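Local coordinates for protein MamA (PDB 3VTX) that belongs to the tetratricopeptide-repeat (TPR) family of helical proteins and, as in many relatives, probably serves as a scaffold for contacts between proteins, at residues Ala27-Leu32 and Leu43-Thr48; Asn37-Leu42 and Val66-Thr71. One frame throughout, in Å; residues are numbered along the deposited sequence.

Contact 1: Ala27-Leu32 and Leu43-Thr48; sequences AYKKVL and LKLGKT
With CG anti to the carbonyl carbon (chi1 -66°), Y28 sends its ring out from helix 21-34 against K44 CB, the backbone CA of L45 and the hydroxyl of T48, while L45 turns its CG anti to the backbone N (chi1 179°), which spreads its methyl groups toward Y28 and L32. This is the antiparallel helix packing of a TPR superhelix: the segment axes run at 151° to each other, with a closest approach of 10.0 Å. Y28 and L45 stand opposite each other, and no hydrogen bond crosses between the segments. Three neighbours fit around the tyrosine ring. K44 lies over one face in a CH-pi contact, its CB 4.1 Å from the ring centroid and displaced toward the rim on the hydroxyl side, with Y28 CZ the nearest ring atom. T48 meets the ring at its edge, OG1 lying 3.5 Å from Y28 CE2. Nearer the tyrosine backbone, L45 CB packs against Y28 CB at 4.2 Å. One turn farther along helix 21-34, L32 carries the apolar seam onward, and its CD1 touches L45 CD2 at 3.7 Å. The polar ends are served from helix 5-18: D13 accepts a hydrogen bond from Y28 OH and forms a salt bridge with K44 NZ, so one carboxylate ties together the two side chains that meet at the ring face. The extended K44 chain passes the Y28 hydroxyl on its way there. T48 OG1, beside the ring edge, donates to K44 O at 2.8 Å from above the carbonyl plane, and T48 N reaches the same oxygen from the opposite face at 2.9 Å.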
loop_
_atom_site.group_PDB
_atom_site.type_symbol
_atom_site.label_atom_id
_atom_site.label_comp_id
_atom_site.label_asym_id
_atom_site.label_seq_id
_atom_site.Cartn_x
_atom_site.Cartn_y
_atom_site.Cartn_z
ATOM N N ALA A 27 11.037 12.825 -18.460
ATOM C CA ALA A 27 9.929 13.071 -19.338
ATOM C C ALA A 27 8.666 13.591 -18.595
ATOM O O ALA A 27 8.048 14.572 -18.998
ATOM C CB ALA A 27 9.619 11.806 -20.148
ATOM N N TYR A 28 8.367 13.038 -17.403
ATOM C CA TYR A 28 7.206 13.445 -16.661
ATOM C C TYR A 28 7.383 14.811 -16.065
ATOM O O TYR A 28 6.435 15.663 -16.083
ATOM C CB TYR A 28 6.931 12.384 -15.590
ATOM C CG TYR A 28 6.504 10.980 -16.046
ATOM C CD1 TYR A 28 5.641 10.771 -17.109
ATOM C CD2 TYR A 28 6.892 9.859 -15.334
ATOM C CE1 TYR A 28 5.295 9.508 -17.500
ATOM C CE2 TYR A 28 6.468 8.596 -15.680
ATOM C CZ TYR A 28 5.650 8.433 -16.752
ATOM O OH TYR A 28 5.248 7.181 -17.061
ATOM N N LYS A 29 8.624 15.127 -15.659
ATOM C CA LYS A 29 8.939 16.426 -15.172
ATOM C C LYS A 29 8.763 17.493 -16.284
ATOM O O LYS A 29 8.371 18.649 -15.973
ATOM C CB LYS A 29 10.288 16.517 -14.531
ATOM C CG LYS A 29 10.413 15.862 -13.128
ATOM C CD LYS A 29 11.773 15.950 -12.549
ATOM C CE LYS A 29 11.881 15.401 -11.163
ATOM N NZ LYS A 29 13.297 15.491 -10.709
ATOM N N LYS A 30 9.110 17.111 -17.509
ATOM C CA LYS A 30 8.997 18.026 -18.666
ATOM C C LYS A 30 7.478 18.308 -18.891
ATOM O O LYS A 30 7.098 19.479 -19.029
ATOM C CB LYS A 30 9.642 17.417 -19.868
ATOM C CG LYS A 30 9.544 18.375 -21.151
ATOM C CD LYS A 30 10.711 18.238 -22.110
ATOM C CE LYS A 30 10.772 19.454 -23.106
ATOM N NZ LYS A 30 10.784 20.748 -22.308
ATOM N N VAL A 31 6.650 17.273 -18.818
ATOM C CA VAL A 31 5.184 17.442 -18.883
ATOM C C VAL A 31 4.719 18.469 -17.858
ATOM O O VAL A 31 3.943 19.396 -18.167
ATOM C CB VAL A 31 4.452 16.159 -18.720
ATOM C CG1 VAL A 31 2.902 16.419 -18.593
ATOM C CG2 VAL A 31 4.736 15.196 -19.802
ATOM N N LEU A 32 5.203 18.317 -16.613
ATOM C CA LEU A 32 4.755 19.093 -15.482
ATOM C C LEU A 32 5.293 20.508 -15.474
ATOM O O LEU A 32 4.694 21.373 -14.838
ATOM C CB LEU A 32 5.091 18.365 -14.165
ATOM C CG LEU A 32 4.302 17.075 -13.961
ATOM C CD1 LEU A 32 4.846 16.217 -12.736
ATOM C CD2 LEU A 32 2.759 17.339 -13.716
ATOM N N LEU A 43 0.441 11.369 -10.868
ATOM C CA LEU A 43 0.303 10.026 -10.319
ATOM C C LEU A 43 1.382 9.120 -10.903
ATOM O O LEU A 43 1.965 8.324 -10.221
ATOM C CB LEU A 43 -1.091 9.468 -10.622
ATOM C CG LEU A 43 -1.327 8.101 -10.035
ATOM C CD1 LEU A 43 -1.085 8.029 -8.506
ATOM C CD2 LEU A 43 -2.814 7.691 -10.389
ATOM N N LYS A 44 1.647 9.229 -12.200
ATOM C CA LYS A 44 2.679 8.422 -12.803
ATOM C C LYS A 44 4.061 8.758 -12.268
ATOM O O LYS A 44 4.839 7.778 -12.019
ATOM C CB LYS A 44 2.700 8.560 -14.343
ATOM C CG LYS A 44 1.591 7.743 -15.023
ATOM C CD LYS A 44 1.421 8.218 -16.485
ATOM C CE LYS A 44 0.443 7.240 -17.240
ATOM N NZ LYS A 44 0.432 7.607 -18.658
ATOM N N LEU A 45 4.354 10.047 -12.050
ATOM C CA LEU A 45 5.689 10.424 -11.477
ATOM C C LEU A 45 5.800 9.872 -10.055
ATOM O O LEU A 45 6.812 9.321 -9.648
ATOM C CB LEU A 45 5.930 11.910 -11.551
ATOM C CG LEU A 45 7.219 12.480 -11.000
ATOM C CD1 LEU A 45 8.387 11.761 -11.713
ATOM C CD2 LEU A 45 7.249 13.963 -11.104
ATOM N N GLY A 46 4.733 10.011 -9.284
ATOM C CA GLY A 46 4.696 9.418 -7.931
ATOM C C GLY A 46 4.973 7.930 -7.981
ATOM O O GLY A 46 5.769 7.407 -7.213
ATOM N N LYS A 47 4.270 7.214 -8.863
ATOM C CA LYS A 47 4.456 5.768 -8.948
ATOM C C LYS A 47 5.887 5.360 -9.358
ATOM O O LYS A 47 6.381 4.305 -8.904
ATOM C CB LYS A 47 3.470 5.176 -9.914
ATOM C CG LYS A 47 2.060 5.132 -9.481
ATOM C CD LYS A 47 1.170 4.585 -10.568
ATOM C CE LYS A 47 -0.249 4.389 -10.031
ATOM N NZ LYS A 47 -1.223 3.935 -11.130
ATOM N N THR A 48 6.499 6.162 -10.233
ATOM C CA THR A 48 7.857 5.917 -10.694
ATOM C C THR A 48 8.834 6.040 -9.516
ATOM O O THR A 48 9.696 5.197 -9.376
ATOM C CB THR A 48 8.260 6.788 -11.823
ATOM O OG1 THR A 48 7.296 6.667 -12.895
ATOM C CG2 THR A 48 9.673 6.459 -12.341
#

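Contact 2: Asn37-Leu42 and Val66-Thr71; sequences NNVETL and VVLDTT
L68, the last residue of helix 55-68, pushes its isobutyl group against N37, V39 and L42 and carries most of this contact. Its CD1 lies 3.6 Å from N37 ND2, and the N37 side chain crosses the leucine at about a right angle, its ND2 lying against both methyls. V39 comes in from the first turn of helix 39-51. Because its CG1 is anti to the carbonyl carbon (chi1 -67°), that methyl faces L68 CB at 3.7 Å and stays within looser range of D69 CB. From one turn deeper, L42 CD1 meets L68 CD1 at 3.8 Å, adding an apolar neighbour to that methyl. Behind this first shell, helix 39-51 is started by N38 as its N-cap. N38 OD1 takes the T41 N-H in its carbonyl plane at 2.9 Å and is also reached from well above that plane by T41 OG1 at 2.7 Å, while N38 ND2 hydrogen-bonds to D35. This cap fixes the first turn of the helix, from which V39 and L42 project toward L68. On the other side, D69 ends the helical run and forms an Asx turn, its OD1 accepting from T71 N at 2.8 Å, with T71 OG1 as a second donor on the syn lone pair. F65, on helix 55-68, also touches V39, so the start of helix 39-51 packs on the end of helix 55-68, as in a TPR solenoid. The segments meet through van der Waals contact, mostly between carbons but including the N37 amide nitrogen, with no hydrogen bond across, whereas N38 OD1 and D69 OD1 accept bonds within their own turns, consistent with cohesion from dispersion and partial shielding of an otherwise exposed leucine.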
loop_
_atom_site.group_PDB
_atom_site.type_symbol
_atom_site.label_atom_id
_atom_site.label_comp_id
_atom_site.label_asym_id
_atom_site.label_seq_id
_atom_site.Cartn_x
_atom_site.Cartn_y
_atom_site.Cartn_z
ATOM N N ASN A 37 -0.612 21.009 -13.507
ATOM C CA ASN A 37 -1.776 20.431 -12.891
ATOM C C ASN A 37 -2.266 19.150 -13.572
ATOM O O ASN A 37 -3.390 18.729 -13.356
ATOM C CB ASN A 37 -2.880 21.477 -12.753
ATOM C CG ASN A 37 -2.429 22.671 -11.917
ATOM O OD1 ASN A 37 -2.660 23.825 -12.311
ATOM N ND2 ASN A 37 -1.752 22.417 -10.790
ATOM N N ASN A 38 -1.390 18.524 -14.369
ATOM C CA ASN A 38 -1.717 17.290 -15.059
ATOM C C ASN A 38 -1.729 16.168 -14.009
ATOM O O ASN A 38 -0.662 15.644 -13.647
ATOM C CB ASN A 38 -0.646 17.012 -16.105
ATOM C CG ASN A 38 -1.035 15.909 -17.056
ATOM O OD1 ASN A 38 -1.044 14.698 -16.740
ATOM N ND2 ASN A 38 -1.406 16.333 -18.260
ATOM N N VAL A 39 -2.910 15.811 -13.536
ATOM C CA VAL A 39 -3.027 14.796 -12.486
ATOM C C VAL A 39 -2.560 13.436 -12.961
ATOM O O VAL A 39 -1.950 12.700 -12.173
ATOM C CB VAL A 39 -4.453 14.734 -11.858
ATOM C CG1 VAL A 39 -4.738 16.045 -11.077
ATOM C CG2 VAL A 39 -5.492 14.459 -12.902
ATOM N N GLU A 40 -2.763 13.092 -14.237
ATOM C CA GLU A 40 -2.380 11.757 -14.717
ATOM C C GLU A 40 -0.831 11.589 -14.589
ATOM O O GLU A 40 -0.320 10.511 -14.148
ATOM C CB GLU A 40 -2.732 11.596 -16.178
ATOM C CG GLU A 40 -2.348 10.301 -16.747
ATOM C CD GLU A 40 -2.971 9.966 -18.090
ATOM O OE1 GLU A 40 -3.502 10.894 -18.736
ATOM O OE2 GLU A 40 -2.905 8.764 -18.465
ATOM N N THR A 41 -0.136 12.664 -14.955
ATOM C CA THR A 41 1.342 12.757 -14.834
ATOM C C THR A 41 1.836 12.792 -13.404
ATOM O O THR A 41 2.818 12.117 -13.090
ATOM C CB THR A 41 1.912 13.881 -15.683
ATOM O OG1 THR A 41 1.463 13.627 -17.020
ATOM C CG2 THR A 41 3.549 13.887 -15.734
ATOM N N LEU A 42 1.161 13.522 -12.549
ATOM C CA LEU A 42 1.515 13.545 -11.127
ATOM C C LEU A 42 1.453 12.154 -10.527
ATOM O O LEU A 42 2.402 11.744 -9.821
ATOM C CB LEU A 42 0.660 14.532 -10.347
ATOM C CG LEU A 42 0.997 15.983 -10.514
ATOM C CD1 LEU A 42 -0.155 16.914 -9.981
ATOM C CD2 LEU A 42 2.363 16.415 -9.902
ATOM N N VAL A 66 -3.398 15.206 -4.776
ATOM C CA VAL A 66 -4.613 15.142 -3.959
ATOM C C VAL A 66 -5.179 16.538 -3.712
ATOM O O VAL A 66 -6.370 16.663 -3.364
ATOM C CB VAL A 66 -4.463 14.282 -2.649
ATOM C CG1 VAL A 66 -4.220 12.821 -3.030
ATOM C CG2 VAL A 66 -3.422 14.797 -1.646
ATOM N N VAL A 67 -4.357 17.571 -3.822
ATOM C CA VAL A 67 -4.863 18.962 -3.840
ATOM C C VAL A 67 -5.822 19.166 -4.994
ATOM O O VAL A 67 -6.850 19.918 -4.875
ATOM C CB VAL A 67 -3.725 20.008 -3.894
ATOM C CG1 VAL A 67 -4.256 21.427 -4.382
ATOM C CG2 VAL A 67 -3.083 20.094 -2.538
ATOM N N LEU A 68 -5.529 18.530 -6.104
ATOM C CA LEU A 68 -6.255 18.736 -7.326
ATOM C C LEU A 68 -7.320 17.695 -7.519
ATOM O O LEU A 68 -8.297 17.999 -8.173
ATOM C CB LEU A 68 -5.331 18.697 -8.554
ATOM C CG LEU A 68 -4.319 19.775 -8.688
ATOM C CD1 LEU A 68 -3.078 19.324 -9.554
ATOM C CD2 LEU A 68 -5.052 20.970 -9.274
ATOM N N ASP A 69 -7.185 16.506 -6.904
ATOM C CA ASP A 69 -8.085 15.375 -7.128
ATOM C C ASP A 69 -8.235 14.551 -5.861
ATOM O O ASP A 69 -7.312 13.868 -5.471
ATOM C CB ASP A 69 -7.576 14.545 -8.275
ATOM C CG ASP A 69 -8.574 13.450 -8.736
ATOM O OD1 ASP A 69 -9.403 12.979 -7.903
ATOM O OD2 ASP A 69 -8.444 12.982 -9.901
ATOM N N THR A 70 -9.423 14.592 -5.249
ATOM C CA THR A 70 -9.679 13.900 -4.025
ATOM C C THR A 70 -10.475 12.625 -4.242
ATOM O O THR A 70 -11.037 12.106 -3.289
ATOM C CB THR A 70 -10.341 14.817 -3.008
ATOM O OG1 THR A 70 -11.594 15.250 -3.549
ATOM C CG2 THR A 70 -9.435 16.050 -2.689
ATOM N N THR A 71 -10.489 12.113 -5.478
ATOM C CA THR A 71 -11.407 11.041 -5.830
ATOM C C THR A 71 -10.757 9.670 -6.108
ATOM O O THR A 71 -11.451 8.729 -6.415
ATOM C CB THR A 71 -12.212 11.388 -7.099
ATOM O OG1 THR A 71 -11.339 11.354 -8.230
ATOM C CG2 THR A 71 -12.928 12.812 -6.975
#

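The centres of contacts 1 and 2 lie about 11 Å apart, on the same side of the chain's centre, and both use helix 39-51. Along the sequence the segments alternate: 27-32, 37-42, 43-48, then 66-71. In these two contacts helix 39-51 packs on helix 21-34 with its middle and on helix 55-68 with its start, though both interfaces extend beyond them, passing the packing from one neighbour to the next as in a TPR solenoid. The two contacts also touch directly, T41 CG2 lying against L32 CG at 3.7 Å and L42 CD2 against L32 CD1. Contact 1 is the more buried, whereas contact 2 lies at the surface near the helix ends.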